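PDB 3N8H: pantothenate synthetase from Francisella tularensis subsp. tularensis, which probably catalyses the ATP-dependent condensation of pantoate with beta-alanine to pantothenate through a pantoyl-adenylate intermediate. Local coordinates for residues A[152-157]-A[253-258]. Numbering follows the deposited sequence.
Sequences KDYQQV and IDNFLK. With PRO (proline), chain C; AMP (adenosine monophosphate), chain D.
Where the nucleotide-binding turn after parallel strand 146-150 runs into helix 154-166, it is backed by strand 250-257, the last strand of the small antiparallel sheet, with Asn255 and Ile253 making the main approach. The amide of Asn255 reaches toward the turn, its ND2 2.9 Å from Lys152 O and hydrogen-bonded to Glu151 O, while OD1 takes a bond from Arg240. With both ends of the amide engaged, its rotation is fixed. Asn255 CG lies between its backbone N and carbonyl carbon (chi1 78°), sending the amide toward the turn; ND2 is 3.7 Å from Tyr154 CB. The tyrosine side chain crosses the amide nearly at right angles, the two planes 66° apart, and its ring also meets Phe242 of the neighbouring strand. Two residues earlier in the strand, the CD1 methyl of Ile253 comes within 3.6 Å of Asp153 OD1. The other oxygen of that carboxylate, OD2, accepts a bond from the ribose O2' of AMP, unusually short at a doubtful 2.5 Å, and CD of the bound proline lies against OD1. Lys152 runs past Ile253 O, its CD 4.0 Å away, and bends at chi3 (89°); NZ lies 3.1 Å from AMP N7 and is hydrogen-bonded to Leu187 O and Ser188 OG. A water that hydrogen-bonds to Ile253 O takes a weak bond from NZ. The strand thus forms a second shell behind the adenosine pocket of the HUP-clan nucleotide-binding domain.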
# COMPACT_ATOMS: atom_id res chain seq x y z
N LYS A 152 1.92 -22.43 8.13
CA LYS A 152 2.16 -23.15 6.87
C LYS A 152 2.57 -22.22 5.74
O LYS A 152 3.39 -22.58 4.89
CB LYS A 152 0.92 -23.92 6.44
CG LYS A 152 1.22 -24.93 5.34
CD LYS A 152 -0.04 -25.57 4.82
CE LYS A 152 -0.61 -24.76 3.71
NZ LYS A 152 -2.05 -25.05 3.57
N ASP A 153 1.96 -21.04 5.69
CA ASP A 153 2.32 -20.05 4.69
C ASP A 153 3.34 -19.10 5.33
O ASP A 153 3.04 -17.95 5.70
CB ASP A 153 1.06 -19.34 4.23
CG ASP A 153 0.05 -20.30 3.62
OD1 ASP A 153 0.27 -20.70 2.46
OD2 ASP A 153 -0.94 -20.66 4.31
N TYR A 154 4.55 -19.63 5.49
CA TYR A 154 5.58 -18.97 6.30
C TYR A 154 6.01 -17.60 5.80
O TYR A 154 6.16 -16.62 6.58
CB TYR A 154 6.83 -19.86 6.38
CG TYR A 154 7.71 -19.51 7.55
CD1 TYR A 154 7.41 -19.99 8.82
CD2 TYR A 154 8.83 -18.70 7.39
CE1 TYR A 154 8.22 -19.69 9.91
CE2 TYR A 154 9.65 -18.38 8.48
CZ TYR A 154 9.34 -18.88 9.73
OH TYR A 154 10.13 -18.58 10.82
N GLN A 155 6.27 -17.53 4.50
CA GLN A 155 6.69 -16.26 3.89
C GLN A 155 5.57 -15.22 3.97
O GLN A 155 5.80 -14.04 4.29
CB GLN A 155 7.10 -16.50 2.46
CG GLN A 155 8.45 -17.19 2.33
CD GLN A 155 8.70 -17.64 0.90
OE1 GLN A 155 8.15 -18.66 0.44
NE2 GLN A 155 9.51 -16.87 0.18
N GLN A 156 4.35 -15.67 3.69
CA GLN A 156 3.14 -14.87 3.91
C GLN A 156 3.13 -14.22 5.30
O GLN A 156 2.89 -13.02 5.44
CB GLN A 156 1.89 -15.75 3.75
CG GLN A 156 0.61 -14.99 4.04
CD GLN A 156 -0.59 -15.65 3.45
OE1 GLN A 156 -0.89 -15.48 2.27
NE2 GLN A 156 -1.29 -16.42 4.27
N VAL A 157 3.36 -15.02 6.35
CA VAL A 157 3.39 -14.46 7.71
C VAL A 157 4.42 -13.33 7.85
O VAL A 157 4.09 -12.24 8.33
CB VAL A 157 3.71 -15.55 8.76
CG1 VAL A 157 4.02 -14.90 10.10
CG2 VAL A 157 2.55 -16.51 8.91
N ILE A 253 2.04 -26.89 -0.72
CA ILE A 253 3.27 -26.42 -0.09
C ILE A 253 3.28 -26.84 1.37
O ILE A 253 2.23 -27.17 1.95
CB ILE A 253 3.46 -24.87 -0.18
CG1 ILE A 253 2.73 -24.11 0.95
CG2 ILE A 253 3.05 -24.36 -1.56
CD1 ILE A 253 2.87 -22.59 0.88
N ASP A 254 4.47 -26.81 1.94
CA ASP A 254 4.67 -27.12 3.35
C ASP A 254 5.98 -26.51 3.88
O ASP A 254 6.91 -26.22 3.12
CB ASP A 254 4.66 -28.66 3.53
CG ASP A 254 4.39 -29.07 4.97
OD1 ASP A 254 4.18 -28.17 5.85
OD2 ASP A 254 4.42 -30.29 5.23
N ASN A 255 6.06 -26.31 5.18
CA ASN A 255 7.34 -26.05 5.81
C ASN A 255 7.27 -26.58 7.23
O ASN A 255 6.19 -26.64 7.83
CB ASN A 255 7.66 -24.55 5.77
CG ASN A 255 6.93 -23.81 6.81
OD1 ASN A 255 7.39 -23.70 7.97
ND2 ASN A 255 5.74 -23.35 6.47
N PHE A 256 8.40 -27.03 7.75
CA PHE A 256 8.49 -27.55 9.13
C PHE A 256 9.94 -27.46 9.59
O PHE A 256 10.84 -27.31 8.76
CB PHE A 256 7.99 -29.02 9.18
CG PHE A 256 8.41 -29.85 7.98
CD1 PHE A 256 9.72 -30.30 7.86
CD2 PHE A 256 7.51 -30.16 6.97
CE1 PHE A 256 10.11 -31.08 6.76
CE2 PHE A 256 7.90 -30.92 5.85
CZ PHE A 256 9.22 -31.38 5.76
N LEU A 257 10.16 -27.52 10.90
CA LEU A 257 11.51 -27.59 11.46
C LEU A 257 12.23 -28.83 10.95
O LEU A 257 11.63 -29.90 10.88
CB LEU A 257 11.45 -27.62 12.98
CG LEU A 257 10.94 -26.37 13.67
CD1 LEU A 257 10.70 -26.63 15.15
CD2 LEU A 257 11.93 -25.24 13.49
N LYS A 258 13.51 -28.70 10.59
CA LYS A 258 14.30 -29.83 10.09
C LYS A 258 14.43 -30.93 11.13
O LYS A 258 14.36 -32.11 10.81
CB LYS A 258 15.67 -29.34 9.60
CG LYS A 258 16.61 -30.44 9.08
CD LYS A 258 17.44 -31.06 10.20
CE LYS A 258 18.56 -31.96 9.67
NZ LYS A 258 19.58 -31.20 8.89
N PRO C . -3.31 -19.59 0.12
CA PRO C . -3.14 -18.41 -0.71
C PRO C . -3.11 -18.80 -2.19
O PRO C . -3.05 -19.99 -2.50
CB PRO C . -1.78 -17.87 -0.27
CG PRO C . -1.68 -18.28 1.16
CD PRO C . -2.37 -19.62 1.26
P AMP D . -6.05 -19.87 2.66
O1P AMP D . -7.57 -19.92 2.81
O2P AMP D . -5.39 -21.14 2.23
O3P AMP D . -5.57 -18.68 1.92
O5' AMP D . -5.55 -19.79 4.20
C5' AMP D . -6.13 -18.90 5.16
C4' AMP D . -5.35 -18.94 6.45
O4' AMP D . -5.40 -20.29 6.99
C3' AMP D . -3.86 -18.57 6.29
O3' AMP D . -3.40 -17.89 7.47
C2' AMP D . -3.21 -19.94 6.20
O2' AMP D . -1.83 -20.00 6.53
C1' AMP D . -4.06 -20.75 7.18
N9 AMP D . -3.95 -22.19 6.96
C8 AMP D . -4.10 -22.83 5.78
N7 AMP D . -3.89 -24.17 5.93
C5 AMP D . -3.57 -24.39 7.23
C6 AMP D . -3.23 -25.57 8.06
N6 AMP D . -3.18 -26.78 7.48
N1 AMP D . -2.97 -25.40 9.37
C2 AMP D . -3.01 -24.16 9.91
N3 AMP D . -3.32 -23.04 9.23
C4 AMP D . -3.61 -23.09 7.90
O HOH W 1 -0.53 -27.39 1.74